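PilZ domain-containing protein (Legionella pneumophila subsp. pneumophila, PDB 4Q63) is of unknown function but may bind the bacterial second messenger cyclic-di-GMP. Local coordinates at residues Arg69-Asn73 and Asn74-His78; Asn86-Phe89 and Leu90-Arg94. All blocks are in the same frame, centred on the assembly; numbering follows the deposited sequence.

Contact 1: residues Arg69-Asn73 and Asn74-His78; sequences RAEDN and NIVLH. With CD (cadmium ion), chain E.
R69 opens the contact against V76 in a tight antiparallel beta hairpin, closed by a type II' turn from E71 to N74. It joins strands 59-71 and 74-79 of the PilZ-like barrel. R69 O takes the V76 N-H at 2.7 Å in a nearly straight bond (175°). The R69 side chain runs beside V76, pointing the same way. It bends at chi3 (-45°), which turns NH1 back to V76 CG2 at 3.7 Å. A70 pairs with I75 without hydrogen bonds. Their side chains take the other face, where I75 also packs on V39 and V67. E71 is held to N74 twice through the backbone, N to O and O to N, the latter at 2.7 Å. Its extended chain meets V76 at a slant, with E71 OE1 3.4 Å from V76 CG2. R69 and E71 thus both touch the same methyl. D72, with positive phi (41°), and N73 fill the two corners of the turn. D72 OD1 binds a cadmium ion at 2.6 Å. The ion's other ligands include two waters, and two more ligand atoms come from outside the hairpin. N73 ND2 donates weakly to one of these waters, and to the other at 2.6 Å.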
loop_
_atom_site.group_PDB
_atom_site.type_symbol
_atom_site.label_atom_id
_atom_site.label_comp_id
_atom_site.label_asym_id
_atom_site.label_seq_id
_atom_site.Cartn_x
_atom_site.Cartn_y
_atom_site.Cartn_z
ATOM N N ARG A 69 9.953 -2.918 8.742
ATOM C CA ARG A 69 11.312 -3.255 8.296
ATOM C C ARG A 69 11.797 -2.162 7.348
ATOM O O ARG A 69 11.035 -1.669 6.511
ATOM C CB ARG A 69 11.304 -4.623 7.580
ATOM C CG ARG A 69 12.643 -5.106 7.043
ATOM C CD ARG A 69 12.475 -6.450 6.309
ATOM N NE ARG A 69 11.639 -7.345 7.093
ATOM C CZ ARG A 69 10.501 -7.892 6.672
ATOM N NH1 ARG A 69 10.079 -7.696 5.431
ATOM N NH2 ARG A 69 9.802 -8.662 7.495
ATOM N N ALA A 70 13.046 -1.756 7.501
ATOM C CA ALA A 70 13.661 -0.849 6.544
ATOM C C ALA A 70 14.817 -1.574 5.864
ATOM O O ALA A 70 15.764 -1.990 6.525
ATOM C CB ALA A 70 14.156 0.397 7.242
ATOM N N GLU A 71 14.736 -1.730 4.543
ATOM C CA GLU A 71 15.761 -2.449 3.777
ATOM C C GLU A 71 16.343 -1.571 2.672
ATOM O O GLU A 71 15.649 -1.236 1.706
ATOM C CB GLU A 71 15.189 -3.758 3.199
ATOM C CG GLU A 71 13.674 -3.728 2.925
ATOM C CD GLU A 71 13.089 -5.101 2.593
ATOM O OE1 GLU A 71 12.183 -5.178 1.731
ATOM O OE2 GLU A 71 13.526 -6.106 3.198
ATOM N N ASP A 72 17.625 -1.232 2.815
ATOM C CA ASP A 72 18.281 -0.199 2.005
ATOM C C ASP A 72 17.365 1.014 1.810
ATOM O O ASP A 72 17.075 1.735 2.769
ATOM C CB ASP A 72 18.778 -0.747 0.662
ATOM C CG ASP A 72 19.861 0.128 0.049
ATOM O OD1 ASP A 72 19.831 1.350 0.319
ATOM O OD2 ASP A 72 20.745 -0.393 -0.686
ATOM N N ASN A 73 16.893 1.224 0.583
ATOM C CA ASN A 73 16.000 2.351 0.303
ATOM C C ASN A 73 14.500 2.019 0.292
ATOM O O ASN A 73 13.673 2.900 0.059
ATOM C CB ASN A 73 16.409 3.076 -0.990
ATOM C CG ASN A 73 17.345 4.249 -0.724
ATOM O OD1 ASN A 73 17.114 5.046 0.190
ATOM N ND2 ASN A 73 18.406 4.357 -1.519
ATOM N N ASN A 74 14.158 0.757 0.558
ATOM C CA ASN A 74 12.761 0.353 0.694
ATOM C C ASN A 74 12.326 0.236 2.148
ATOM O O ASN A 74 13.112 -0.071 3.049
ATOM C CB ASN A 74 12.471 -0.969 -0.025
ATOM C CG ASN A 74 12.611 -0.859 -1.531
ATOM O OD1 ASN A 74 12.530 0.230 -2.094
ATOM N ND2 ASN A 74 12.826 -1.993 -2.190
ATOM N N ILE A 75 11.050 0.487 2.351
ATOM C CA ILE A 75 10.442 0.459 3.657
ATOM C C ILE A 75 9.317 -0.542 3.541
ATOM O O ILE A 75 8.541 -0.495 2.583
ATOM C CB ILE A 75 9.901 1.865 3.987
ATOM C CG1 ILE A 75 11.042 2.894 3.878
ATOM C CG2 ILE A 75 9.294 1.903 5.355
ATOM C CD1 ILE A 75 10.602 4.330 4.086
ATOM N N VAL A 76 9.226 -1.472 4.483
ATOM C CA VAL A 76 8.086 -2.400 4.483
ATOM C C VAL A 76 7.004 -1.939 5.476
ATOM O O VAL A 76 7.282 -1.774 6.667
ATOM C CB VAL A 76 8.534 -3.843 4.839
ATOM C CG1 VAL A 76 7.341 -4.796 4.846
ATOM C CG2 VAL A 76 9.629 -4.327 3.883
ATOM N N LEU A 77 5.782 -1.742 4.982
ATOM C CA LEU A 77 4.658 -1.337 5.824
ATOM C C LEU A 77 3.767 -2.520 6.134
ATOM O O LEU A 77 3.597 -3.421 5.321
ATOM C CB LEU A 77 3.805 -0.265 5.137
ATOM C CG LEU A 77 4.510 0.938 4.526
ATOM C CD1 LEU A 77 3.452 1.909 3.955
ATOM C CD2 LEU A 77 5.423 1.639 5.547
ATOM N N HIS A 78 3.222 -2.516 7.335
ATOM C CA HIS A 78 2.247 -3.500 7.770
ATOM C C HIS A 78 0.911 -2.763 8.008
ATOM O O HIS A 78 0.893 -1.790 8.764
ATOM C CB HIS A 78 2.752 -4.030 9.081
ATOM C CG HIS A 78 1.789 -4.897 9.816
ATOM N ND1 HIS A 78 1.654 -4.853 11.186
ATOM C CD2 HIS A 78 0.950 -5.861 9.379
ATOM C CE1 HIS A 78 0.753 -5.741 11.560
ATOM N NE2 HIS A 78 0.320 -6.367 10.483
HETATM CD CD CD E . 21.220 2.270 -1.699
HETATM O O HOH W 1 18.980 2.322 -3.017
HETATM O O HOH W 2 21.313 4.843 -1.598
#

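Contact 2: residues Asn86-Phe89 and Leu90-Arg94; sequences NKLF and LVLKR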
loop_
_atom_site.group_PDB
_atom_site.type_symbol
_atom_site.label_atom_id
_atom_site.label_comp_id
_atom_site.label_asym_id
_atom_site.label_seq_id
_atom_site.Cartn_x
_atom_site.Cartn_y
_atom_site.Cartn_z
ATOM N N ASN A 86 -9.401 -6.380 5.129
ATOM C CA ASN A 86 -10.481 -7.101 4.448
ATOM C C ASN A 86 -11.002 -6.333 3.244
ATOM O O ASN A 86 -11.195 -6.907 2.179
ATOM C CB ASN A 86 -11.633 -7.430 5.402
ATOM C CG ASN A 86 -11.276 -8.520 6.399
ATOM O OD1 ASN A 86 -10.336 -9.288 6.195
ATOM N ND2 ASN A 86 -12.044 -8.602 7.482
ATOM N N LYS A 87 -11.222 -5.033 3.401
ATOM C CA LYS A 87 -11.650 -4.211 2.273
ATOM C C LYS A 87 -10.607 -4.205 1.151
ATOM O O LYS A 87 -10.935 -4.360 -0.031
ATOM C CB LYS A 87 -11.938 -2.773 2.712
ATOM C CG LYS A 87 -13.326 -2.526 3.274
ATOM C CD LYS A 87 -13.608 -1.025 3.360
ATOM C CE LYS A 87 -13.366 -0.345 2.012
ATOM N NZ LYS A 87 -12.658 0.962 2.145
ATOM N N LEU A 88 -9.353 -3.996 1.531
ATOM C CA LEU A 88 -8.250 -3.967 0.583
ATOM C C LEU A 88 -8.115 -5.274 -0.197
ATOM O O LEU A 88 -7.865 -5.272 -1.406
ATOM C CB LEU A 88 -6.936 -3.684 1.316
ATOM C CG LEU A 88 -5.732 -3.599 0.385
ATOM C CD1 LEU A 88 -6.016 -2.538 -0.696
ATOM C CD2 LEU A 88 -4.469 -3.272 1.163
ATOM N N PHE A 89 -8.253 -6.385 0.513
ATOM C CA PHE A 89 -8.182 -7.699 -0.097
ATOM C C PHE A 89 -9.111 -7.824 -1.299
ATOM O O PHE A 89 -8.709 -8.310 -2.353
ATOM C CB PHE A 89 -8.540 -8.771 0.929
ATOM C CG PHE A 89 -8.677 -10.147 0.337
ATOM C CD1 PHE A 89 -7.557 -10.911 0.065
ATOM C CD2 PHE A 89 -9.926 -10.668 0.040
ATOM C CE1 PHE A 89 -7.681 -12.179 -0.481
ATOM C CE2 PHE A 89 -10.055 -11.935 -0.507
ATOM C CZ PHE A 89 -8.931 -12.690 -0.767
ATOM N N LEU A 90 -10.353 -7.386 -1.135
ATOM C CA LEU A 90 -11.341 -7.492 -2.202
ATOM C C LEU A 90 -11.005 -6.621 -3.411
ATOM O O LEU A 90 -11.288 -6.992 -4.546
ATOM C CB LEU A 90 -12.728 -7.152 -1.670
ATOM C CG LEU A 90 -13.259 -8.160 -0.650
ATOM C CD1 LEU A 90 -14.668 -7.807 -0.218
ATOM C CD2 LEU A 90 -13.216 -9.570 -1.228
ATOM N N VAL A 91 -10.397 -5.463 -3.164
ATOM C CA VAL A 91 -10.007 -4.560 -4.243
ATOM C C VAL A 91 -8.826 -5.166 -5.009
ATOM O O VAL A 91 -8.783 -5.148 -6.240
ATOM C CB VAL A 91 -9.624 -3.165 -3.695
ATOM C CG1 VAL A 91 -9.126 -2.257 -4.823
ATOM C CG2 VAL A 91 -10.812 -2.535 -2.993
ATOM N N LEU A 92 -7.876 -5.708 -4.269
ATOM C CA LEU A 92 -6.725 -6.376 -4.867
ATOM C C LEU A 92 -7.117 -7.616 -5.652
ATOM O O LEU A 92 -6.536 -7.900 -6.694
ATOM C CB LEU A 92 -5.708 -6.744 -3.790
ATOM C CG LEU A 92 -5.044 -5.527 -3.149
ATOM C CD1 LEU A 92 -4.098 -5.985 -2.054
ATOM C CD2 LEU A 92 -4.326 -4.656 -4.193
ATOM N N LYS A 93 -8.106 -8.355 -5.154
ATOM C CA LYS A 93 -8.598 -9.536 -5.857
ATOM C C LYS A 93 -9.293 -9.134 -7.157
ATOM O O LYS A 93 -9.266 -9.871 -8.157
ATOM C CB LYS A 93 -9.559 -10.333 -4.973
ATOM C CG LYS A 93 -10.111 -11.591 -5.637
ATOM C CD LYS A 93 -11.167 -12.260 -4.773
ATOM C CE LYS A 93 -11.853 -13.392 -5.528
ATOM N NZ LYS A 93 -13.006 -13.946 -4.769
ATOM N N ARG A 94 -9.926 -7.967 -7.147
ATOM C CA ARG A 94 -10.534 -7.461 -8.367
ATOM C C ARG A 94 -9.436 -7.059 -9.352
ATOM O O ARG A 94 -9.470 -7.449 -10.512
ATOM C CB ARG A 94 -11.470 -6.285 -8.084
ATOM C CG ARG A 94 -12.007 -5.624 -9.347
ATOM C CD ARG A 94 -12.833 -4.386 -9.038
ATOM N NE ARG A 94 -13.023 -3.556 -10.229
ATOM C CZ ARG A 94 -14.172 -2.985 -10.578
ATOM N NH1 ARG A 94 -15.251 -3.154 -9.829
ATOM N NH2 ARG A 94 -14.245 -2.249 -11.680
#
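L88 and L92 meet one turn apart on the alpha-helix 82-100, which packs against the beta-barrel of this PilZ-like domain. L88 CG lies 3.8 Å from L92 CD1, and the two side chains cross at a slant. Their torsions differ. L88 has CG anti to its backbone N (chi1 -178°), whereas L92 has CG beside the backbone N (chi1 -67°). L92 therefore leans back over the preceding turn, and its CG comes 3.3 Å from L88 O. On another side of the helix, F89 meets its neighbour L90. The ring atom CD2 of F89 is 3.7 Å from L90 CD2. The aliphatic chain of K93 passes the same ring more loosely and at a slant.

The backbone beneath sets these positions. L92 N donates to L88 O at 2.9 Å, nearly straight, and K93 N donates to F89 O. R94 N bonds L90 O at 3.1 Å. The bonds just before these, accepted by N86 O and K87 O, are weak. L90 N is shared between the two, and V91 N reaches K87 O at 3.4 Å.

Further out, the barrel covers one face of the helix. L88 packs on L54 and M61, V91 on I56 and F59, and L92 on I56 and F10. These are apolar contacts with strands 49-56 and 59-71 and with the N-terminal segment. The F89 ring meets that of Y9, their planes about 30° apart. Near the helix end, R94 NE is hydrogen-bonded to OE1 of E98, a cadmium ligand.

How the contacts relate
Contact 1 and contact 2 follow each other along the chain: strand 74-79, the second arm of the hairpin, leads into helix 82-100. Their centres are 22 Å apart, on opposite sides of the chain's centre. The nearest atoms are about 9 Å apart, so the two do not touch. Strand 59-71 links them, because its far end supplies F59 and M61 to the helix while its last residues form the hairpin. Each contact lies near a different cadmium ion. One is bound at the hairpin turn. Another lies about 7 Å from the V91 side chain, and H57 and E98 form a cadmium site in this entry.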